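Local coordinates for putative lipoprotein (Parabacteroides distasonis, PDB 4FVS) that is of uncertain function but, as a putative exported lipoprotein with a fold related to the LolA/LolB family, may bind lipid, at residues S43-Y51 with K63-N72; K137-K148 with C161-S172. All coordinates share one frame; numbering follows the deposited sequence.

How the contacts relate
Both contacts are antiparallel beta hairpins of the same DUF3108-like chain, and they lie on opposite sides of its centre. Contact 1 pairs strands 44-54 and 60-71, contact 2 strands 132-154 and 157-171; the first hairpin is complete before the second begins. Their centres are 21 Å apart and their nearest atoms about 11 Å, so the two do not touch. Strands 27-41, 15-22, 205-214, 192-200 and 179-188 connect them through successive antiparallel neighbours. Each hairpin has one mostly apolar face, the more buried in contact 1, and one more polar face. No ligand marks a site, and any lipid-binding role remains an inference.

Contact 1: residues S43-Y51 with K63-N72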
loop_
_atom_site.group_PDB
_atom_site.type_symbol
_atom_site.label_atom_id
_atom_site.label_comp_id
_atom_site.label_asym_id
_atom_site.label_seq_id
_atom_site.Cartn_x
_atom_site.Cartn_y
_atom_site.Cartn_z
ATOM N N SER A 43 -5.723 23.753 1.034
ATOM C CA SER A 43 -6.637 22.647 1.367
ATOM C C SER A 43 -5.944 21.503 2.162
ATOM O O SER A 43 -6.619 20.720 2.848
ATOM C CB SER A 43 -7.246 22.079 0.088
ATOM O OG SER A 43 -6.244 21.677 -0.831
ATOM N N GLY A 44 -4.618 21.429 2.048
ATOM C CA GLY A 44 -3.788 20.416 2.690
ATOM C C GLY A 44 -2.480 20.193 1.958
ATOM O O GLY A 44 -2.161 20.917 1.017
ATOM N N GLN A 45 -1.716 19.191 2.380
ATOM C CA GLN A 45 -0.408 18.895 1.797
ATOM C C GLN A 45 -0.497 17.859 0.691
ATOM O O GLN A 45 -1.350 16.986 0.755
ATOM C CB GLN A 45 0.521 18.372 2.899
ATOM C CG GLN A 45 2.004 18.518 2.591
ATOM C CD GLN A 45 2.858 18.073 3.741
ATOM O OE1 GLN A 45 3.808 18.763 4.137
ATOM N NE2 GLN A 45 2.538 16.914 4.309
ATOM N N GLU A 46 0.403 17.932 -0.300
ATOM C CA GLU A 46 0.506 16.954 -1.385
ATOM C C GLU A 46 1.953 16.466 -1.457
ATOM O O GLU A 46 2.872 17.275 -1.350
ATOM C CB GLU A 46 0.029 17.541 -2.722
ATOM C CG GLU A 46 -0.255 16.485 -3.780
ATOM C CD GLU A 46 -1.191 16.868 -4.918
ATOM O OE1 GLU A 46 -1.541 18.066 -5.042
ATOM O OE2 GLU A 46 -1.586 15.958 -5.683
ATOM N N VAL A 47 2.161 15.150 -1.552
ATOM C CA VAL A 47 3.503 14.552 -1.599
ATOM C C VAL A 47 3.596 13.610 -2.800
ATOM O O VAL A 47 2.680 12.820 -3.037
ATOM C CB VAL A 47 3.866 13.821 -0.271
ATOM C CG1 VAL A 47 5.105 12.941 -0.419
ATOM C CG2 VAL A 47 4.068 14.812 0.865
ATOM N N GLU A 48 4.699 13.706 -3.558
ATOM C CA GLU A 48 4.966 12.828 -4.685
ATOM C C GLU A 48 6.276 12.063 -4.404
ATOM O O GLU A 48 7.319 12.677 -4.192
ATOM C CB GLU A 48 5.019 13.603 -6.023
ATOM C CG GLU A 48 5.052 12.665 -7.221
ATOM C CD GLU A 48 4.911 13.188 -8.629
ATOM O OE1 GLU A 48 3.742 13.406 -9.002
ATOM O OE2 GLU A 48 5.868 13.030 -9.425
ATOM N N ALA A 49 6.207 10.735 -4.384
ATOM C CA ALA A 49 7.363 9.886 -4.138
ATOM C C ALA A 49 7.637 8.935 -5.299
ATOM O O ALA A 49 6.698 8.498 -5.962
ATOM C CB ALA A 49 7.148 9.085 -2.873
ATOM N N ASP A 50 8.930 8.638 -5.549
ATOM C CA ASP A 50 9.378 7.673 -6.552
ATOM C C ASP A 50 9.567 6.330 -5.907
ATOM O O ASP A 50 9.915 6.266 -4.726
ATOM C CB ASP A 50 10.681 8.103 -7.247
ATOM C CG ASP A 50 10.477 9.158 -8.299
ATOM O OD1 ASP A 50 9.819 8.857 -9.315
ATOM O OD2 ASP A 50 11.016 10.276 -8.131
ATOM N N TYR A 51 9.316 5.247 -6.661
ATOM C CA TYR A 51 9.522 3.905 -6.139
ATOM C C TYR A 51 10.229 3.062 -7.171
ATOM O O TYR A 51 10.093 3.301 -8.368
ATOM C CB TYR A 51 8.208 3.247 -5.676
ATOM C CG TYR A 51 7.224 2.889 -6.769
ATOM C CD1 TYR A 51 7.348 1.701 -7.482
ATOM C CD2 TYR A 51 6.102 3.681 -7.014
ATOM C CE1 TYR A 51 6.426 1.340 -8.460
ATOM C CE2 TYR A 51 5.166 3.325 -7.991
ATOM C CZ TYR A 51 5.333 2.150 -8.711
ATOM O OH TYR A 51 4.428 1.776 -9.681
ATOM N N LYS A 63 8.976 0.258 -11.671
ATOM C CA LYS A 63 9.362 1.587 -11.245
ATOM C C LYS A 63 8.229 2.521 -11.627
ATOM O O LYS A 63 7.539 2.284 -12.627
ATOM C CB LYS A 63 10.736 2.033 -11.833
ATOM C CG LYS A 63 10.818 2.041 -13.359
ATOM C CD LYS A 63 12.025 2.781 -13.890
ATOM C CE LYS A 63 12.000 2.920 -15.403
ATOM N NZ LYS A 63 12.492 1.706 -16.102
ATOM N N GLY A 64 8.033 3.545 -10.809
ATOM C CA GLY A 64 6.995 4.536 -11.004
ATOM C C GLY A 64 6.993 5.549 -9.889
ATOM O O GLY A 64 7.954 5.626 -9.120
ATOM N N ASP A 65 5.903 6.310 -9.784
ATOM C CA ASP A 65 5.726 7.323 -8.756
ATOM C C ASP A 65 4.332 7.186 -8.092
ATOM O O ASP A 65 3.398 6.654 -8.697
ATOM C CB ASP A 65 5.949 8.730 -9.319
ATOM C CG ASP A 65 5.310 9.020 -10.657
ATOM O OD1 ASP A 65 4.053 9.093 -10.714
ATOM O OD2 ASP A 65 6.065 9.251 -11.635
ATOM N N ILE A 66 4.229 7.624 -6.836
ATOM C CA ILE A 66 3.011 7.516 -6.053
ATOM C C ILE A 66 2.715 8.854 -5.407
ATOM O O ILE A 66 3.634 9.539 -4.951
ATOM C CB ILE A 66 3.095 6.351 -5.021
ATOM C CG1 ILE A 66 1.730 6.091 -4.348
ATOM C CG2 ILE A 66 4.205 6.534 -3.995
ATOM C CD1 ILE A 66 1.385 4.654 -4.169
ATOM N N LYS A 67 1.431 9.261 -5.432
ATOM C CA LYS A 67 0.992 10.530 -4.843
ATOM C C LYS A 67 0.187 10.280 -3.562
ATOM O O LYS A 67 -0.521 9.292 -3.450
ATOM C CB LYS A 67 0.183 11.376 -5.835
ATOM C CG LYS A 67 1.022 12.331 -6.663
ATOM C CD LYS A 67 0.176 13.475 -7.223
ATOM C CE LYS A 67 1.013 14.603 -7.803
ATOM N NZ LYS A 67 0.200 15.799 -8.145
ATOM N N ALA A 68 0.378 11.145 -2.582
ATOM C CA ALA A 68 -0.316 11.140 -1.295
ATOM C C ALA A 68 -0.730 12.545 -0.969
ATOM O O ALA A 68 0.041 13.473 -1.233
ATOM C CB ALA A 68 0.580 10.583 -0.193
ATOM N N TYR A 69 -1.940 12.734 -0.422
ATOM C CA TYR A 69 -2.364 14.093 -0.090
ATOM C C TYR A 69 -3.394 14.155 1.036
ATOM O O TYR A 69 -4.068 13.175 1.337
ATOM C CB TYR A 69 -2.931 14.822 -1.335
ATOM C CG TYR A 69 -4.085 14.107 -1.991
ATOM C CD1 TYR A 69 -5.392 14.311 -1.557
ATOM C CD2 TYR A 69 -3.879 13.258 -3.073
ATOM C CE1 TYR A 69 -6.465 13.655 -2.157
ATOM C CE2 TYR A 69 -4.944 12.595 -3.683
ATOM C CZ TYR A 69 -6.237 12.785 -3.209
ATOM O OH TYR A 69 -7.309 12.142 -3.790
ATOM N N CYS A 70 -3.474 15.347 1.646
ATOM C CA CYS A 70 -4.454 15.798 2.626
ATOM C C CYS A 70 -5.380 16.791 1.946
ATOM O O CYS A 70 -4.905 17.725 1.296
ATOM C CB CYS A 70 -3.794 16.419 3.854
ATOM S SG CYS A 70 -3.541 15.265 5.227
ATOM N N GLN A 71 -6.687 16.593 2.074
ATOM C CA GLN A 71 -7.684 17.506 1.542
ATOM C C GLN A 71 -8.719 17.638 2.567
ATOM O O GLN A 71 -9.417 16.675 2.864
ATOM C CB GLN A 71 -8.291 17.055 0.195
ATOM C CG GLN A 71 -7.412 17.264 -1.036
ATOM C CD GLN A 71 -7.958 18.313 -1.966
ATOM O OE1 GLN A 71 -8.285 19.437 -1.555
ATOM N NE2 GLN A 71 -8.033 17.979 -3.251
ATOM N N ASN A 72 -8.756 18.803 3.180
ATOM C CA ASN A 72 -9.741 19.238 4.161
ATOM C C ASN A 72 -9.916 18.220 5.304
ATOM O O ASN A 72 -11.032 17.788 5.608
ATOM C CB ASN A 72 -11.089 19.540 3.480
ATOM C CG ASN A 72 -10.992 20.595 2.408
ATOM O OD1 ASN A 72 -10.235 21.576 2.513
ATOM N ND2 ASN A 72 -11.756 20.410 1.347
#
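Tyr51 lays its ring over the backbone of Gly64, whose CA sits 3.9 Å from the ring centroid of Tyr51 and 21° off the normal, a CH-pi contact. The ring reaches there because CG of Tyr51 stands between its own backbone N and carbonyl carbon (chi1 69°), which turns the aromatic group across the neighbouring strand. A leucine in its place would probably leave the backbone of Gly64 without its flat aromatic cover and Asn62, which bonds the phenol oxygen, without that partner.

On the other face of the pair, NZ of Lys67 reaches OE2 of Glu46 at 3.0 Å in a salt bridge, approaching from above the carboxylate plane. Glu48 flanks the same lysine chain: its OE1 lies 3.2 Å from CE of Lys67, with the charged nitrogen farther off. The extended Lys67 chain thus runs between two carboxylates, which would probably favour its charged form.

These side chains are set by an antiparallel hairpin of strands 44-54 and 60-71; the axes of the paired segments approach to 4.5 Å and their N-to-C directions lie 179° apart. Hydrogen-bonded pairs Val47-Ala68, Ala49-Ile66 and Tyr51-Gly64 alternate with pairs such as Glu48-Lys67, putting Val47, Ala49, Ile66 and Ala68 on the buried face. There CB of Ala49 meets CG2 of Ile66 at 4.1 Å.

At the far end N of Asn72 donates to O of Ser43 at 2.9 Å, while OG of Ser43 donates to OE1 of Gln71 from above its carbonyl plane.

Farther out, strand 27-41 flanks 44-54 and strand 74-78 flanks 60-71; Val47 packs on Val35 and Ala68 on Phe75 and Leu77. Cys70 is tied by a disulfide to Cys4.

Contact 2: residues K137-K148 with C161-S172; sequences KDMAIKDREFIK and CAKVKYNIATRS
Met139, a selenomethionine, and Thr170 lie side by side across an antiparallel hairpin of strands 132-154 and 157-171; the N-to-C directions of the paired segments lie 147° apart. Two irregularities interrupt its regular pairing. The register slips by one residue between Lys142 and Glu145, a beta bulge in which Asp143 has positive phi (50°); nearer the turn Ile147 and Lys148 both face Lys163 in a classic bulge. There N of Ile147 donates to O of Lys163 at 2.8 Å, whereas the bond from N of Lys148 to that same oxygen is weak.

Apolar contacts gather on one face. CE of Met139 meets CD1 of Ile168 at 3.6 Å, and this isoleucine methyl also touches CG1 of Ile141. CG2 of Ile141 comes obliquely to the Tyr166 ring, 3.7 Å from its CD1. Beyond the bulge the edge of the Phe146 ring meets CG2 of Val164 and CB of Ala162, while Phe113 packs edge-to-face against Phe146.

Charged groups are found mainly on the other face. NH1 of Arg171 and OD2 of Asp138 form a long salt bridge of 3.4 Å, the carboxylate oxygen lying at the edge of the guanidinium in its plane; Lys126 holds OD1 of the same aspartate. Lys163 and Lys165 make cation-pi contacts with Tyr184 and Tyr182 on strand 179-188. Arg144, by contrast, is buried, its guanidinium bonded to the carbonyls of Asn104 and Asp121.

At the first bulge, ND2 of Asn167 donates to OD2 of Asp143 at 3.0 Å; the oxygen lies near the amide plane, while the nitrogen meets it on the anti side, tilted out of the carboxylate plane, and the two planes are turned 76° apart.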
loop_
_atom_site.group_PDB
_atom_site.type_symbol
_atom_site.label_atom_id
_atom_site.label_comp_id
_atom_site.label_asym_id
_atom_site.label_seq_id
_atom_site.Cartn_x
_atom_site.Cartn_y
_atom_site.Cartn_z
ATOM N N LYS A 137 -5.779 -7.569 -15.677
ATOM C CA LYS A 137 -6.409 -8.171 -14.508
ATOM C C LYS A 137 -7.148 -7.120 -13.745
ATOM O O LYS A 137 -6.639 -6.010 -13.562
ATOM C CB LYS A 137 -5.380 -8.838 -13.558
ATOM C CG LYS A 137 -4.894 -10.229 -13.907
ATOM C CD LYS A 137 -3.923 -10.715 -12.819
ATOM C CE LYS A 137 -3.256 -12.035 -13.137
ATOM N NZ LYS A 137 -2.206 -12.371 -12.136
ATOM N N ASP A 138 -8.330 -7.474 -13.254
ATOM C CA ASP A 138 -9.124 -6.647 -12.353
ATOM C C ASP A 138 -8.789 -7.002 -10.936
ATOM O O ASP A 138 -8.688 -8.190 -10.628
ATOM C CB ASP A 138 -10.629 -6.865 -12.579
ATOM C CG ASP A 138 -11.245 -6.110 -13.710
ATOM O OD1 ASP A 138 -11.134 -4.859 -13.716
ATOM O OD2 ASP A 138 -11.958 -6.746 -14.514
HETATM N N MSE A 139 -8.642 -6.008 -10.062
HETATM C CA MSE A 139 -8.420 -6.286 -8.651
HETATM C C MSE A 139 -9.299 -5.384 -7.845
HETATM O O MSE A 139 -9.201 -4.160 -7.970
HETATM C CB MSE A 139 -6.953 -6.142 -8.259
HETATM C CG MSE A 139 -6.037 -6.931 -9.181
HETATM SE SE MSE A 139 -4.281 -7.078 -8.533
HETATM C CE MSE A 139 -4.589 -8.286 -7.102
ATOM N N ALA A 140 -10.223 -5.987 -7.084
ATOM C CA ALA A 140 -11.170 -5.259 -6.258
ATOM C C ALA A 140 -10.780 -5.329 -4.784
ATOM O O ALA A 140 -10.697 -6.412 -4.214
ATOM C CB ALA A 140 -12.568 -5.807 -6.464
ATOM N N ILE A 141 -10.470 -4.172 -4.195
ATOM C CA ILE A 141 -10.145 -4.017 -2.777
ATOM C C ILE A 141 -11.402 -3.433 -2.143
ATOM O O ILE A 141 -11.751 -2.285 -2.406
ATOM C CB ILE A 141 -8.857 -3.170 -2.538
ATOM C CG1 ILE A 141 -7.651 -3.737 -3.327
ATOM C CG2 ILE A 141 -8.527 -3.054 -1.038
ATOM C CD1 ILE A 141 -6.722 -2.610 -3.877
ATOM N N LYS A 142 -12.110 -4.245 -1.359
ATOM C CA LYS A 142 -13.402 -3.859 -0.799
ATOM C C LYS A 142 -13.533 -4.318 0.655
ATOM O O LYS A 142 -12.627 -4.948 1.183
ATOM C CB LYS A 142 -14.536 -4.476 -1.674
ATOM C CG LYS A 142 -14.395 -5.988 -1.890
ATOM C CD LYS A 142 -15.212 -6.493 -3.046
ATOM C CE LYS A 142 -14.869 -7.944 -3.330
ATOM N NZ LYS A 142 -15.475 -8.428 -4.596
ATOM N N ASP A 143 -14.678 -3.995 1.296
ATOM C CA ASP A 143 -15.028 -4.360 2.671
ATOM C C ASP A 143 -13.888 -4.018 3.637
ATOM O O ASP A 143 -13.534 -4.826 4.497
ATOM C CB ASP A 143 -15.390 -5.846 2.731
ATOM C CG ASP A 143 -16.406 -6.312 1.694
ATOM O OD1 ASP A 143 -17.511 -5.714 1.626
ATOM O OD2 ASP A 143 -16.126 -7.312 0.998
ATOM N N ARG A 144 -13.319 -2.809 3.491
ATOM C CA ARG A 144 -12.229 -2.331 4.335
ATOM C C ARG A 144 -12.757 -2.046 5.715
ATOM O O ARG A 144 -13.800 -1.409 5.827
ATOM C CB ARG A 144 -11.562 -1.076 3.734
ATOM C CG ARG A 144 -10.958 -1.276 2.346
ATOM C CD ARG A 144 -10.454 0.025 1.747
ATOM N NE ARG A 144 -9.292 0.610 2.434
ATOM C CZ ARG A 144 -9.087 1.916 2.572
ATOM N NH1 ARG A 144 -9.968 2.783 2.099
ATOM N NH2 ARG A 144 -8.015 2.364 3.203
ATOM N N GLU A 145 -12.090 -2.536 6.761
ATOM C CA GLU A 145 -12.547 -2.285 8.129
ATOM C C GLU A 145 -11.374 -2.013 9.069
ATOM O O GLU A 145 -10.303 -2.543 8.879
ATOM C CB GLU A 145 -13.419 -3.425 8.689
ATOM C CG GLU A 145 -12.754 -4.786 8.779
ATOM C CD GLU A 145 -13.552 -5.824 9.541
ATOM O OE1 GLU A 145 -13.877 -5.585 10.728
ATOM O OE2 GLU A 145 -13.785 -6.911 8.965
ATOM N N PHE A 146 -11.593 -1.175 10.073
ATOM C CA PHE A 146 -10.640 -0.845 11.115
ATOM C C PHE A 146 -10.681 -1.936 12.178
ATOM O O PHE A 146 -11.763 -2.246 12.706
ATOM C CB PHE A 146 -10.980 0.536 11.720
ATOM C CG PHE A 146 -10.124 0.916 12.901
ATOM C CD1 PHE A 146 -8.799 1.311 12.722
ATOM C CD2 PHE A 146 -10.611 0.796 14.198
ATOM C CE1 PHE A 146 -7.995 1.635 13.814
ATOM C CE2 PHE A 146 -9.804 1.106 15.295
ATOM C CZ PHE A 146 -8.507 1.541 15.094
ATOM N N ILE A 147 -9.499 -2.495 12.517
ATOM C CA ILE A 147 -9.396 -3.568 13.503
ATOM C C ILE A 147 -9.086 -2.977 14.891
ATOM O O ILE A 147 -9.920 -3.059 15.800
ATOM C CB ILE A 147 -8.342 -4.624 13.057
ATOM C CG1 ILE A 147 -8.626 -5.159 11.630
ATOM C CG2 ILE A 147 -8.220 -5.760 14.075
ATOM C CD1 ILE A 147 -10.141 -5.685 11.381
ATOM N N LYS A 148 -7.910 -2.360 15.032
ATOM C CA LYS A 148 -7.398 -1.782 16.265
ATOM C C LYS A 148 -6.160 -0.954 15.951
ATOM O O LYS A 148 -5.675 -0.974 14.811
ATOM C CB LYS A 148 -7.042 -2.936 17.255
ATOM C CG LYS A 148 -5.809 -3.796 16.826
ATOM C CD LYS A 148 -5.685 -5.168 17.495
ATOM C CE LYS A 148 -4.719 -6.068 16.752
ATOM N NZ LYS A 148 -4.416 -7.324 17.494
ATOM N N CYS A 161 0.670 2.130 15.160
ATOM C CA CYS A 161 -0.046 1.937 13.908
ATOM C C CYS A 161 -1.528 1.775 14.102
ATOM O O CYS A 161 -2.013 1.529 15.201
ATOM C CB CYS A 161 0.504 0.707 13.192
ATOM S SG CYS A 161 2.278 0.739 12.910
ATOM N N ALA A 162 -2.221 1.836 12.980
ATOM C CA ALA A 162 -3.599 1.512 12.763
ATOM C C ALA A 162 -3.611 0.262 11.934
ATOM O O ALA A 162 -2.852 0.178 10.967
ATOM C CB ALA A 162 -4.294 2.657 12.054
ATOM N N LYS A 163 -4.361 -0.748 12.368
ATOM C CA LYS A 163 -4.475 -2.023 11.670
ATOM C C LYS A 163 -5.833 -2.066 11.049
ATOM O O LYS A 163 -6.859 -1.921 11.728
ATOM C CB LYS A 163 -4.213 -3.229 12.603
ATOM C CG LYS A 163 -4.117 -4.578 11.883
ATOM C CD LYS A 163 -4.417 -5.718 12.815
ATOM C CE LYS A 163 -4.227 -7.022 12.111
ATOM N NZ LYS A 163 -4.049 -8.153 13.066
ATOM N N VAL A 164 -5.822 -2.217 9.734
ATOM C CA VAL A 164 -6.987 -2.219 8.847
ATOM C C VAL A 164 -6.981 -3.476 7.983
ATOM O O VAL A 164 -5.928 -3.876 7.481
ATOM C CB VAL A 164 -6.978 -0.924 7.982
ATOM C CG1 VAL A 164 -7.906 -1.038 6.786
ATOM C CG2 VAL A 164 -7.344 0.305 8.811
ATOM N N LYS A 165 -8.147 -4.112 7.856
ATOM C CA LYS A 165 -8.375 -5.310 7.041
ATOM C C LYS A 165 -9.087 -4.907 5.758
ATOM O O LYS A 165 -9.856 -3.947 5.770
ATOM C CB LYS A 165 -9.209 -6.362 7.829
ATOM C CG LYS A 165 -9.519 -7.657 7.068
ATOM C CD LYS A 165 -10.364 -8.616 7.897
ATOM C CE LYS A 165 -10.959 -9.753 7.095
ATOM N NZ LYS A 165 -11.619 -10.748 7.978
ATOM N N TYR A 166 -8.850 -5.636 4.663
ATOM C CA TYR A 166 -9.525 -5.433 3.367
ATOM C C TYR A 166 -9.750 -6.800 2.729
ATOM O O TYR A 166 -8.994 -7.722 3.012
ATOM C CB TYR A 166 -8.716 -4.503 2.428
ATOM C CG TYR A 166 -7.392 -5.109 1.977
ATOM C CD1 TYR A 166 -7.336 -5.999 0.896
ATOM C CD2 TYR A 166 -6.208 -4.849 2.668
ATOM C CE1 TYR A 166 -6.150 -6.659 0.557
ATOM C CE2 TYR A 166 -5.007 -5.484 2.317
ATOM C CZ TYR A 166 -4.987 -6.397 1.268
ATOM O OH TYR A 166 -3.828 -7.060 0.936
ATOM N N ASN A 167 -10.770 -6.934 1.884
ATOM C CA ASN A 167 -11.010 -8.130 1.079
ATOM C C ASN A 167 -10.527 -7.845 -0.328
ATOM O O ASN A 167 -10.606 -6.695 -0.789
ATOM C CB ASN A 167 -12.473 -8.561 1.080
ATOM C CG ASN A 167 -12.982 -9.179 2.351
ATOM O OD1 ASN A 167 -12.274 -9.785 3.138
ATOM N ND2 ASN A 167 -14.266 -9.117 2.518
ATOM N N ILE A 168 -9.997 -8.856 -1.003
ATOM C CA ILE A 168 -9.518 -8.708 -2.382
ATOM C C ILE A 168 -10.158 -9.805 -3.243
ATOM O O ILE A 168 -10.472 -10.898 -2.763
ATOM C CB ILE A 168 -7.948 -8.683 -2.506
ATOM C CG1 ILE A 168 -7.484 -8.358 -3.946
ATOM C CG2 ILE A 168 -7.267 -9.947 -1.969
ATOM C CD1 ILE A 168 -6.284 -7.543 -4.007
ATOM N N ALA A 169 -10.393 -9.464 -4.504
ATOM C CA ALA A 169 -10.920 -10.347 -5.537
ATOM C C ALA A 169 -10.201 -10.017 -6.821
ATOM O O ALA A 169 -10.137 -8.843 -7.166
ATOM C CB ALA A 169 -12.425 -10.190 -5.664
ATOM N N THR A 170 -9.572 -11.020 -7.481
ATOM C CA THR A 170 -8.766 -10.848 -8.695
ATOM C C THR A 170 -9.364 -11.681 -9.850
ATOM O O THR A 170 -9.411 -12.917 -9.782
ATOM C CB THR A 170 -7.297 -11.213 -8.417
ATOM O OG1 THR A 170 -6.860 -10.553 -7.228
ATOM C CG2 THR A 170 -6.366 -10.867 -9.567
ATOM N N ARG A 171 -9.816 -10.960 -10.907
ATOM C CA ARG A 171 -10.408 -11.447 -12.157
ATOM C C ARG A 171 -9.449 -11.278 -13.316
ATOM O O ARG A 171 -8.701 -10.305 -13.352
ATOM C CB ARG A 171 -11.703 -10.709 -12.482
ATOM C CG ARG A 171 -12.801 -10.955 -11.488
ATOM C CD ARG A 171 -14.002 -10.099 -11.772
ATOM N NE ARG A 171 -14.850 -10.714 -12.783
ATOM C CZ ARG A 171 -14.932 -10.302 -14.043
ATOM N NH1 ARG A 171 -14.214 -9.259 -14.459
ATOM N NH2 ARG A 171 -15.735 -10.921 -14.897
ATOM N N SER A 172 -9.477 -12.218 -14.269
ATOM C CA SER A 172 -8.593 -12.206 -15.426
ATOM C C SER A 172 -9.266 -12.853 -16.632
ATOM O O SER A 172 -9.959 -13.865 -16.455
ATOM C CB SER A 172 -7.290 -12.927 -15.110
ATOM O OG SER A 172 -6.420 -12.886 -16.228
#